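Local coordinates for protein Lys-gingipain catalytic subunit (Porphyromonas gingivalis, PDB 6I9A) that cleaves proteins after lysine as the catalytic subunit of a secreted bacterial cysteine protease, here blocked by the inhibitor KYT-36, at residues W285-Y290 with N344-G349; M366-M371 with R440-P445; L383-A388 with T429-Y434. All blocks are in the same frame, centred on the assembly; numbering follows the deposited sequence. Where two conformers were deposited one is given.

Contact 1 (W285-Y290 with N344-G349); sequences WGEDYY and NITHIG. With H8E (benzyl-N-[(2S)-1-[[(3S)-7-amino-1-(benzylamino)-1,2-dioxoheptan-3-yl]amino]-5-(2-methyl-2-phenylhydrazinyl)-1,5-dioxopentan-2-yl]carbamate), chain I.
Bent at its second torsion (chi2 81°), Glu287 turns its carboxylate onto the backbone of residues 347-349, while His347, its CG beside the backbone N (chi1 -66°), lays its imidazole next to the start of helix 285-293. Both segments line the substrate cleft of the caspase-like clan CD catalytic domain. Three N-H groups grip the buried carboxylate. His347 N meets the syn lone pair of Glu287 OE1 at 2.9 Å. Ile348 N and Gly349 N both approach Glu287 OE2 from one face of the carboxylate plane, Gly349 N at 2.8 Å. These bonds fix the rotation of the carboxylate and tie it to the N-cap residue of helix 350-356, whose dipole would probably favour the ionised form. Tyr290 OH donates to Ile345 O at 2.6 Å, in the carbonyl plane and on a lone pair. Asn344 OD1, itself bonded to Asn296 N, lies over one face of the Tyr290 ring and Gly286 O over the other. The inhibitor uses the same helix: Trp285 N donates to its OAD at 3.0 Å, and its lysine-like amine NAB reaches Asp288 OD2 at 2.9 Å, matching the demand for P1 lysine. Inhibitor atom CAY sits over one face of the Trp285 indole, towards the ring's edge. Phenyl carbon CAS of the benzyl carbamate lies over the centre of the His347 ring, 3.4 Å from His347 CD2.

Contact 2 (M366-M371 with R440-P445); sequences MPYRAM and RSNYLP
Ser441 meets Met366 just after the type II beta turn Arg440-Tyr443 begins, a turn closed by a bond from Tyr443 N to Arg440 O. Met366 SD, at the end of an extended chain, rests 3.9 Å from Ser441 CB. Ser441 OG lies at the edge of the Arg369 guanidinium and donates to a water, which in turn donates to Pro367 O. Asn442 follows in the left-handed conformation of the turn's third position. Its backbone N reaches Met366 O through a second water, and its side chain, with CG anti to the backbone N (chi1 -153°), leans across to the backbone of Arg369. There the amide is used at both ends: Arg369 N donates to Asn442 OD1 at 2.8 Å, nearly straight (178°) though from well above the carbonyl plane, and Asn442 ND2 returns a longer bond of 3.3 Å to Arg369 O. The Arg369 guanidinium sets one face over Asn442 CB, with NH2 3.8 Å from that carbon. Next, Tyr443 O comes to the edge of the Tyr368 ring, 3.7 Å from Tyr368 CE1. Pro445 CD touches Tyr368 OH at 4.1 Å, a hydroxyl bonded to Tyr139 O of helix 126-141. The arrangement is an interdomain contact: the turn joining strands 432-439 and 446-452 of the immunoglobulin-like domain sits against the loop leading out of the peptidase domain.

Contact 3 (L383-A388 with T429-Y434); sequences LPQNQA and TENGNY
Gln385 and Asn431 meet where two surface loops come side by side. Gln385 NE2 lies 2.8 Å from Asn431 OD1, but the hydrogen bond is weak, its N-H...O angle only 118°. The two side chains cross at about a right angle, and their amide planes stand almost perpendicular (87°). Gln385 spans the gap because its chain is stretched beyond CG (chi2 -174°). The other half of its amide lies against the Thr429 carbonyl: Gln385 OE1 is 3.0 Å from Thr429 C and equally near Thr429 O, two acceptors with no hydrogen bond between them. Beside this pair, Asn386 OD1 packs on the Thr429 methyl, 3.6 Å from Thr429 CG2, again with the side chains crossing. Away from these amides the contact turns apolar, with Leu383 CD1 4.3 Å from Tyr434 CB. The second segment is folded as a tyrosine corner, a motif of Greek-key beta domains and here part of the immunoglobulin-like domain. Tyr434, in strand 432-439, sends its OH back four residues to donate to Glu430 O at 2.7 Å, with Gly432 between them fully extended at a positive phi. Glu430 O lies in the plane of the Tyr434 ring, at its edge. On the other segment, Gln387 NE2 donates to Gln385 O at 3.1 Å and spans the bend at Asn386, which adopts a left-handed backbone conformation. Farther out, backbone bonding between Asn386 and Ile428 holds the two loops side by side. Val452 of strand 446-452 touches Leu383, Gln385 and Tyr434, and the Tyr434 ring meets that of Tyr409 edge-to-face.

How the contacts relate
From the N terminus, the chain first builds most of the peptidase domain before contact 1 closes an excursion of 53 residues, about half of it helix and none of it strand, joining helix 285-293 to the loop ahead of helix 350-356 beside the active site. The chain then leaves through strand 357-361, and contact 2 opens at 366-371. Its 68-residue loop, which holds strands but no helix, is most of the immunoglobulin-like domain, and its closure at 440-445 ties that domain back to the peptidase. Contact 3 is nested inside, joining two loops at the far end of the same domain. None of the contacts touch: nearest atoms are about 17 Å apart between contacts 1 and 2 and about 14 Å between contacts 2 and 3.

Contact 1 (W285-Y290 with N344-G349)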
loop_
_atom_site.group_PDB
_atom_site.type_symbol
_atom_site.label_atom_id
_atom_site.label_comp_id
_atom_site.label_asym_id
_atom_site.label_seq_id
_atom_site.Cartn_x
_atom_site.Cartn_y
_atom_site.Cartn_z
ATOM N N TRP A 285 -10.339 18.509 -7.662
ATOM C CA TRP A 285 -9.077 19.024 -8.193
ATOM C C TRP A 285 -8.201 19.644 -7.128
ATOM O O TRP A 285 -6.977 19.454 -7.161
ATOM C CB TRP A 285 -9.381 20.038 -9.308
ATOM C CG TRP A 285 -9.764 19.402 -10.614
ATOM C CD1 TRP A 285 -11.024 19.250 -11.112
ATOM C CD2 TRP A 285 -8.877 18.763 -11.563
ATOM N NE1 TRP A 285 -10.983 18.591 -12.330
ATOM C CE2 TRP A 285 -9.687 18.282 -12.622
ATOM C CE3 TRP A 285 -7.484 18.572 -11.625
ATOM C CZ2 TRP A 285 -9.158 17.637 -13.730
ATOM C CZ3 TRP A 285 -6.952 17.939 -12.743
ATOM C CH2 TRP A 285 -7.792 17.467 -13.767
ATOM N N GLY A 286 -8.762 20.463 -6.228
ATOM C CA GLY A 286 -7.908 21.128 -5.241
ATOM C C GLY A 286 -7.273 20.182 -4.251
ATOM O O GLY A 286 -6.055 20.092 -4.131
ATOM N N GLU A 287 -8.114 19.380 -3.557
ATOM C CA GLU A 287 -7.562 18.425 -2.583
ATOM C C GLU A 287 -6.638 17.423 -3.271
ATOM O O GLU A 287 -5.638 17.081 -2.662
ATOM C CB GLU A 287 -8.640 17.692 -1.809
ATOM C CG GLU A 287 -9.151 18.399 -0.559
ATOM C CD GLU A 287 -10.176 19.493 -0.761
ATOM O OE1 GLU A 287 -10.380 19.950 -1.913
ATOM O OE2 GLU A 287 -10.796 19.886 0.269
ATOM N N ASP A 288 -6.948 16.960 -4.505
ATOM C CA ASP A 288 -6.015 16.011 -5.130
ATOM C C ASP A 288 -4.674 16.672 -5.429
ATOM O O ASP A 288 -3.629 16.007 -5.439
ATOM C CB ASP A 288 -6.581 15.428 -6.422
ATOM C CG ASP A 288 -7.471 14.210 -6.290
ATOM O OD1 ASP A 288 -7.717 13.751 -5.127
ATOM O OD2 ASP A 288 -7.863 13.678 -7.336
ATOM N N TYR A 289 -4.679 17.994 -5.749
ATOM C CA TYR A 289 -3.414 18.712 -5.984
ATOM C C TYR A 289 -2.538 18.628 -4.716
ATOM O O TYR A 289 -1.383 18.260 -4.769
ATOM C CB TYR A 289 -3.746 20.135 -6.415
ATOM C CG TYR A 289 -2.626 21.052 -6.830
ATOM C CD1 TYR A 289 -1.513 20.583 -7.542
ATOM C CD2 TYR A 289 -2.767 22.425 -6.692
ATOM C CE1 TYR A 289 -0.563 21.480 -8.039
ATOM C CE2 TYR A 289 -1.859 23.315 -7.240
ATOM C CZ TYR A 289 -0.757 22.838 -7.908
ATOM O OH TYR A 289 0.183 23.712 -8.461
ATOM N N TYR A 290 -3.125 19.008 -3.592
ATOM C CA TYR A 290 -2.374 18.961 -2.340
ATOM C C TYR A 290 -1.964 17.541 -1.993
ATOM O O TYR A 290 -0.849 17.312 -1.519
ATOM C CB TYR A 290 -3.220 19.522 -1.153
ATOM C CG TYR A 290 -3.843 20.875 -1.444
ATOM C CD1 TYR A 290 -3.085 21.909 -1.983
ATOM C CD2 TYR A 290 -5.169 21.131 -1.122
ATOM C CE1 TYR A 290 -3.660 23.142 -2.271
ATOM C CE2 TYR A 290 -5.748 22.368 -1.378
ATOM C CZ TYR A 290 -4.982 23.371 -1.942
ATOM O OH TYR A 290 -5.570 24.589 -2.201
ATOM N N ASN A 344 -5.670 27.191 3.074
ATOM C CA ASN A 344 -5.666 27.145 1.621
ATOM C C ASN A 344 -7.072 26.945 1.058
ATOM O O ASN A 344 -7.979 26.534 1.785
ATOM C CB ASN A 344 -4.846 25.918 1.156
ATOM C CG ASN A 344 -3.376 25.944 1.409
ATOM O OD1 ASN A 344 -2.744 24.884 1.291
ATOM N ND2 ASN A 344 -2.772 27.110 1.717
ATOM N N ILE A 345 -7.269 27.180 -0.242
ATOM C CA ILE A 345 -8.560 26.907 -0.896
ATOM C C ILE A 345 -8.832 25.415 -0.768
ATOM O O ILE A 345 -7.981 24.591 -1.122
ATOM C CB ILE A 345 -8.441 27.321 -2.382
ATOM C CG1 ILE A 345 -8.355 28.853 -2.492
ATOM C CG2 ILE A 345 -9.634 26.802 -3.203
ATOM C CD1 ILE A 345 -7.981 29.293 -3.954
ATOM N N THR A 346 -9.998 25.051 -0.332
ATOM C CA THR A 346 -10.407 23.655 -0.283
ATOM C C THR A 346 -11.748 23.511 -1.010
ATOM O O THR A 346 -12.559 24.439 -1.049
ATOM C CB THR A 346 -10.434 23.110 1.141
ATOM O OG1 THR A 346 -11.355 23.835 1.916
ATOM C CG2 THR A 346 -9.058 23.085 1.825
ATOM N N HIS A 347 -11.956 22.338 -1.583
ATOM C CA HIS A 347 -13.156 22.029 -2.365
ATOM C C HIS A 347 -14.126 21.094 -1.679
ATOM O O HIS A 347 -15.312 21.032 -2.068
ATOM C CB HIS A 347 -12.744 21.425 -3.712
ATOM C CG HIS A 347 -12.007 22.406 -4.586
ATOM N ND1 HIS A 347 -11.223 21.976 -5.654
ATOM C CD2 HIS A 347 -12.021 23.769 -4.553
ATOM C CE1 HIS A 347 -10.772 23.093 -6.227
ATOM N NE2 HIS A 347 -11.227 24.195 -5.608
ATOM N N ILE A 348 -13.660 20.307 -0.692
ATOM C CA ILE A 348 -14.592 19.359 -0.094
ATOM C C ILE A 348 -14.281 19.003 1.359
ATOM O O ILE A 348 -15.191 18.587 2.077
ATOM C CB ILE A 348 -14.648 18.063 -0.970
ATOM C CG1 ILE A 348 -15.888 17.178 -0.699
ATOM C CG2 ILE A 348 -13.349 17.230 -0.858
ATOM C CD1 ILE A 348 -17.190 17.838 -1.094
ATOM N N GLY A 349 -13.031 19.136 1.795
ATOM C CA GLY A 349 -12.767 18.909 3.212
ATOM C C GLY A 349 -12.062 17.601 3.511
ATOM O O GLY A 349 -12.168 16.610 2.787
HETATM C CAQ H8E I . -16.704 10.475 -15.688
HETATM C CAK H8E I . -16.540 9.912 -16.971
HETATM C CAH H8E I . -15.992 10.676 -18.002
HETATM C CAL H8E I . -15.616 12.000 -17.798
HETATM C CAR H8E I . -15.806 12.531 -16.531
HETATM C CBO H8E I . -16.300 11.799 -15.461
HETATM C CBA H8E I . -16.495 12.452 -14.226
HETATM N NBE H8E I . -15.296 12.439 -13.370
HETATM C CBL H8E I . -14.992 13.450 -12.510
HETATM O OAE H8E I . -15.651 14.497 -12.483
HETATM C CBN H8E I . -13.790 13.216 -11.599
HETATM O OAG H8E I . -13.008 12.306 -12.016
HETATM C CBS H8E I . -13.112 14.558 -11.181
HETATM C CBB H8E I . -11.667 14.379 -10.699
HETATM C CAY H8E I . -10.968 15.709 -10.405
HETATM C CAX H8E I . -9.623 15.580 -9.682
HETATM C CAW H8E I . -8.529 15.035 -10.591
HETATM N NAB H8E I . -7.246 14.973 -9.828
HETATM N NBG H8E I . -13.882 15.308 -10.180
HETATM C C H8E I . -14.374 16.538 -10.324
HETATM O O H8E I . -14.307 17.221 -11.338
HETATM C CA H8E I . -15.228 16.973 -9.140
HETATM N N H8E I . -15.329 18.425 -9.029
HETATM C CBK H8E I . -14.270 19.206 -8.698
HETATM O OAD H8E I . -13.142 18.701 -8.604
HETATM O OBI H8E I . -14.536 20.444 -8.514
HETATM C CBD H8E I . -13.432 21.383 -8.242
HETATM C CBP H8E I . -13.891 22.770 -8.307
HETATM C CAS H8E I . -14.214 23.497 -7.160
HETATM C CAM H8E I . -14.644 24.858 -7.198
HETATM C CAI H8E I . -14.800 25.413 -8.480
HETATM C CAN H8E I . -14.544 24.665 -9.619
HETATM C CAT H8E I . -14.091 23.359 -9.557
HETATM C CB H8E I . -16.641 16.386 -9.286
HETATM C CG H8E I . -17.361 16.838 -10.584
HETATM C CD H8E I . -18.552 15.972 -10.872
HETATM O OE1 H8E I . -19.633 16.190 -10.323
HETATM N NE2 H8E I . -18.266 14.950 -11.699
HETATM N NBT H8E I . -19.184 13.924 -11.975
HETATM C CAA H8E I . -18.692 12.592 -11.533
HETATM C CBQ H8E I . -19.927 14.102 -13.182
HETATM C CAU H8E I . -20.447 13.014 -13.900
HETATM C CAO H8E I . -21.217 13.226 -15.041
HETATM C CAJ H8E I . -21.465 14.519 -15.484
HETATM C CAP H8E I . -20.924 15.605 -14.810
HETATM C CAV H8E I . -20.175 15.399 -13.650
#

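Contact 2 (M366-M371 with R440-P445)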
loop_
_atom_site.group_PDB
_atom_site.type_symbol
_atom_site.label_atom_id
_atom_site.label_comp_id
_atom_site.label_asym_id
_atom_site.label_seq_id
_atom_site.Cartn_x
_atom_site.Cartn_y
_atom_site.Cartn_z
ATOM N N MET A 366 5.938 -2.654 0.513
ATOM C CA MET A 366 6.882 -1.559 0.494
ATOM C C MET A 366 7.356 -1.357 -0.945
ATOM O O MET A 366 8.202 -2.122 -1.428
ATOM C CB MET A 366 8.095 -1.806 1.407
ATOM C CG MET A 366 7.739 -1.728 2.857
ATOM S SD MET A 366 9.221 -1.426 3.805
ATOM C CE MET A 366 8.543 -1.428 5.461
ATOM N N PRO A 367 6.848 -0.384 -1.682
ATOM C CA PRO A 367 7.262 -0.254 -3.080
ATOM C C PRO A 367 8.722 0.118 -3.173
ATOM O O PRO A 367 9.242 0.970 -2.444
ATOM C CB PRO A 367 6.361 0.870 -3.647
ATOM C CG PRO A 367 5.164 0.879 -2.689
ATOM C CD PRO A 367 5.794 0.598 -1.340
ATOM N N TYR A 368 9.389 -0.475 -4.187
ATOM C CA TYR A 368 10.755 -0.057 -4.512
ATOM C C TYR A 368 10.714 1.346 -5.152
ATOM O O TYR A 368 9.653 1.832 -5.590
ATOM C CB TYR A 368 11.404 -1.083 -5.503
ATOM C CG TYR A 368 11.303 -2.511 -5.018
ATOM C CD1 TYR A 368 11.880 -2.900 -3.812
ATOM C CD2 TYR A 368 10.628 -3.470 -5.762
ATOM C CE1 TYR A 368 11.780 -4.209 -3.358
ATOM C CE2 TYR A 368 10.519 -4.789 -5.327
ATOM C CZ TYR A 368 11.074 -5.147 -4.102
ATOM O OH TYR A 368 10.942 -6.417 -3.587
ATOM N N ARG A 369 11.863 2.006 -5.165
ATOM C CA ARG A 369 12.015 3.317 -5.773
ATOM C C ARG A 369 13.143 3.189 -6.763
ATOM O O ARG A 369 14.327 3.288 -6.399
ATOM C CB ARG A 369 12.281 4.376 -4.719
ATOM C CG ARG A 369 11.079 4.642 -3.808
ATOM C CD ARG A 369 11.414 5.716 -2.719
ATOM N NE ARG A 369 12.378 5.255 -1.713
ATOM C CZ ARG A 369 12.041 4.608 -0.605
ATOM N NH1 ARG A 369 10.794 4.251 -0.401
ATOM N NH2 ARG A 369 12.986 4.225 0.270
ATOM N N ALA A 370 12.788 2.912 -8.010
ATOM C CA ALA A 370 13.723 2.504 -9.077
ATOM C C ALA A 370 14.369 1.150 -8.665
ATOM O O ALA A 370 13.680 0.336 -8.041
ATOM C CB ALA A 370 14.723 3.614 -9.399
ATOM N N MET A 371 15.608 0.854 -9.104
ATOM C CA MET A 371 16.144 -0.471 -8.802
ATOM C C MET A 371 16.475 -0.596 -7.321
ATOM O O MET A 371 17.302 0.149 -6.806
ATOM C CB MET A 371 17.399 -0.734 -9.628
ATOM C CG MET A 371 17.971 -2.129 -9.421
ATOM S SD MET A 371 16.941 -3.446 -10.080
ATOM C CE MET A 371 17.103 -3.156 -11.847
ATOM N N ARG A 440 14.145 -4.578 3.886
ATOM C CA ARG A 440 14.362 -3.172 4.137
ATOM C C ARG A 440 13.765 -2.402 2.986
ATOM O O ARG A 440 13.843 -2.859 1.840
ATOM C CB ARG A 440 15.873 -2.858 4.276
ATOM C CG ARG A 440 16.164 -1.418 4.692
ATOM C CD ARG A 440 17.648 -1.177 4.899
ATOM N NE ARG A 440 17.848 0.256 5.087
ATOM C CZ ARG A 440 19.040 0.848 5.038
ATOM N NH1 ARG A 440 20.152 0.121 4.863
ATOM N NH2 ARG A 440 19.134 2.167 5.157
ATOM N N SER A 441 13.204 -1.220 3.250
ATOM C CA SER A 441 12.607 -0.411 2.175
ATOM C C SER A 441 13.636 -0.144 1.066
ATOM O O SER A 441 14.751 0.312 1.334
ATOM C CB SER A 441 12.144 0.924 2.757
ATOM O OG SER A 441 11.779 1.819 1.703
ATOM N N ASN A 442 13.243 -0.411 -0.171
ATOM C CA ASN A 442 14.056 -0.191 -1.363
ATOM C C ASN A 442 15.308 -1.090 -1.387
ATOM O O ASN A 442 16.281 -0.744 -2.050
ATOM C CB ASN A 442 14.407 1.269 -1.610
ATOM C CG ASN A 442 14.636 1.496 -3.076
ATOM O OD1 ASN A 442 14.060 0.793 -3.926
ATOM N ND2 ASN A 442 15.449 2.484 -3.404
ATOM N N TYR A 443 15.243 -2.246 -0.691
ATOM C CA TYR A 443 16.262 -3.285 -0.806
ATOM C C TYR A 443 15.624 -4.573 -1.237
ATOM O O TYR A 443 14.486 -4.902 -0.872
ATOM C CB TYR A 443 16.973 -3.538 0.550
ATOM C CG TYR A 443 18.022 -2.517 0.882
ATOM C CD1 TYR A 443 17.673 -1.220 1.261
ATOM C CD2 TYR A 443 19.381 -2.834 0.811
ATOM C CE1 TYR A 443 18.649 -0.258 1.534
ATOM C CE2 TYR A 443 20.359 -1.876 1.065
ATOM C CZ TYR A 443 19.989 -0.606 1.467
ATOM O OH TYR A 443 20.963 0.342 1.701
ATOM N N LEU A 444 16.371 -5.359 -2.014
ATOM C CA LEU A 444 15.949 -6.705 -2.337
ATOM C C LEU A 444 15.902 -7.535 -1.050
ATOM O O LEU A 444 16.758 -7.356 -0.178
ATOM C CB LEU A 444 16.977 -7.321 -3.315
ATOM C CG LEU A 444 16.976 -6.673 -4.696
ATOM C CD1 LEU A 444 18.229 -7.090 -5.481
ATOM C CD2 LEU A 444 15.718 -7.073 -5.506
ATOM N N PRO A 445 14.940 -8.432 -0.934
ATOM C CA PRO A 445 14.868 -9.274 0.290
ATOM C C PRO A 445 15.985 -10.308 0.318
ATOM O O PRO A 445 16.471 -10.758 -0.735
ATOM C CB PRO A 445 13.497 -9.958 0.155
ATOM C CG PRO A 445 13.262 -10.058 -1.368
ATOM C CD PRO A 445 13.885 -8.777 -1.927
HETATM O O HOH W 1 10.969 -1.943 -0.707
HETATM O O HOH W 2 9.545 1.230 0.353
#

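Contact 3 (L383-A388 with T429-Y434)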
loop_
_atom_site.group_PDB
_atom_site.type_symbol
_atom_site.label_atom_id
_atom_site.label_comp_id
_atom_site.label_asym_id
_atom_site.label_seq_id
_atom_site.Cartn_x
_atom_site.Cartn_y
_atom_site.Cartn_z
ATOM N N LEU A 383 21.880 -21.505 15.522
ATOM C CA LEU A 383 20.902 -20.894 16.394
ATOM C C LEU A 383 20.775 -21.828 17.593
ATOM O O LEU A 383 19.937 -22.740 17.545
ATOM C CB LEU A 383 19.548 -20.686 15.704
ATOM C CG LEU A 383 19.492 -19.696 14.538
ATOM C CD1 LEU A 383 18.148 -19.818 13.840
ATOM C CD2 LEU A 383 19.809 -18.264 14.975
ATOM N N PRO A 384 21.553 -21.611 18.683
ATOM C CA PRO A 384 21.428 -22.500 19.862
ATOM C C PRO A 384 19.987 -22.522 20.371
ATOM O O PRO A 384 19.300 -21.490 20.404
ATOM C CB PRO A 384 22.365 -21.861 20.887
ATOM C CG PRO A 384 23.424 -21.217 20.069
ATOM C CD PRO A 384 22.639 -20.629 18.882
ATOM N N GLN A 385 19.519 -23.680 20.797
ATOM C CA GLN A 385 18.146 -23.807 21.269
ATOM C C GLN A 385 17.925 -23.139 22.592
ATOM O O GLN A 385 18.907 -22.844 23.290
ATOM C CB GLN A 385 17.732 -25.293 21.382
ATOM C CG GLN A 385 17.768 -25.970 20.010
ATOM C CD GLN A 385 17.253 -27.374 19.983
ATOM O OE1 GLN A 385 16.255 -27.698 20.600
ATOM N NE2 GLN A 385 17.902 -28.226 19.214
ATOM N N ASN A 386 16.658 -22.746 22.872
ATOM C CA ASN A 386 16.222 -22.206 24.158
ATOM C C ASN A 386 16.882 -20.886 24.500
ATOM O O ASN A 386 17.235 -20.622 25.658
ATOM C CB ASN A 386 16.483 -23.247 25.302
ATOM C CG ASN A 386 15.825 -24.562 24.975
ATOM O OD1 ASN A 386 14.619 -24.672 24.868
ATOM N ND2 ASN A 386 16.634 -25.581 24.775
ATOM N N GLN A 387 16.999 -20.006 23.475
ATOM C CA GLN A 387 17.560 -18.663 23.677
ATOM C C GLN A 387 16.470 -17.612 23.532
ATOM O O GLN A 387 15.649 -17.715 22.605
ATOM C CB GLN A 387 18.689 -18.329 22.682
ATOM C CG GLN A 387 19.872 -19.283 22.677
ATOM C CD GLN A 387 20.517 -19.358 24.024
ATOM O OE1 GLN A 387 20.825 -18.335 24.644
ATOM N NE2 GLN A 387 20.678 -20.592 24.520
ATOM N N ALA A 388 16.493 -16.587 24.369
ATOM C CA ALA A 388 15.527 -15.501 24.332
ATOM C C ALA A 388 15.767 -14.577 23.142
ATOM O O ALA A 388 14.824 -13.877 22.732
ATOM C CB ALA A 388 15.595 -14.689 25.630
ATOM N N THR A 429 13.002 -24.819 20.195
ATOM C CA THR A 429 13.147 -25.978 21.112
ATOM C C THR A 429 13.246 -27.280 20.360
ATOM O O THR A 429 13.307 -28.355 21.004
ATOM C CB THR A 429 11.933 -26.067 22.031
ATOM O OG1 THR A 429 10.811 -26.406 21.216
ATOM C CG2 THR A 429 11.685 -24.792 22.794
ATOM N N GLU A 430 13.166 -27.230 19.013
ATOM C CA GLU A 430 13.143 -28.423 18.171
ATOM C C GLU A 430 14.115 -28.283 17.016
ATOM O O GLU A 430 14.326 -27.160 16.493
ATOM C CB GLU A 430 11.732 -28.635 17.580
ATOM C CG GLU A 430 10.556 -28.697 18.543
ATOM C CD GLU A 430 10.648 -29.786 19.593
ATOM O OE1 GLU A 430 11.071 -30.915 19.250
ATOM O OE2 GLU A 430 10.301 -29.508 20.763
ATOM N N ASN A 431 14.654 -29.416 16.554
ATOM C CA ASN A 431 15.530 -29.401 15.392
ATOM C C ASN A 431 14.724 -29.109 14.123
ATOM O O ASN A 431 13.525 -29.322 14.079
ATOM C CB ASN A 431 16.258 -30.751 15.270
ATOM C CG ASN A 431 17.196 -31.026 16.413
ATOM O OD1 ASN A 431 17.648 -30.119 17.132
ATOM N ND2 ASN A 431 17.525 -32.304 16.595
ATOM N N GLY A 432 15.364 -28.490 13.140
ATOM C CA GLY A 432 14.706 -28.192 11.881
ATOM C C GLY A 432 15.451 -27.146 11.094
ATOM O O GLY A 432 16.481 -26.650 11.552
ATOM N N ASN A 433 14.922 -26.849 9.902
ATOM C CA ASN A 433 15.477 -25.827 9.023
ATOM C C ASN A 433 14.674 -24.548 9.249
ATOM O O ASN A 433 13.502 -24.507 8.864
ATOM C CB ASN A 433 15.441 -26.287 7.550
ATOM C CG ASN A 433 16.640 -25.822 6.754
ATOM O OD1 ASN A 433 17.514 -25.101 7.248
ATOM N ND2 ASN A 433 16.722 -26.240 5.503
ATOM N N TYR A 434 15.286 -23.537 9.896
ATOM C CA TYR A 434 14.558 -22.299 10.185
ATOM C C TYR A 434 14.764 -21.251 9.120
ATOM O O TYR A 434 15.886 -21.069 8.667
ATOM C CB TYR A 434 14.999 -21.772 11.565
ATOM C CG TYR A 434 14.452 -22.659 12.672
ATOM C CD1 TYR A 434 15.042 -23.890 12.968
ATOM C CD2 TYR A 434 13.312 -22.300 13.377
ATOM C CE1 TYR A 434 14.514 -24.732 13.947
ATOM C CE2 TYR A 434 12.778 -23.132 14.363
ATOM C CZ TYR A 434 13.360 -24.362 14.607
ATOM O OH TYR A 434 12.792 -25.178 15.562
#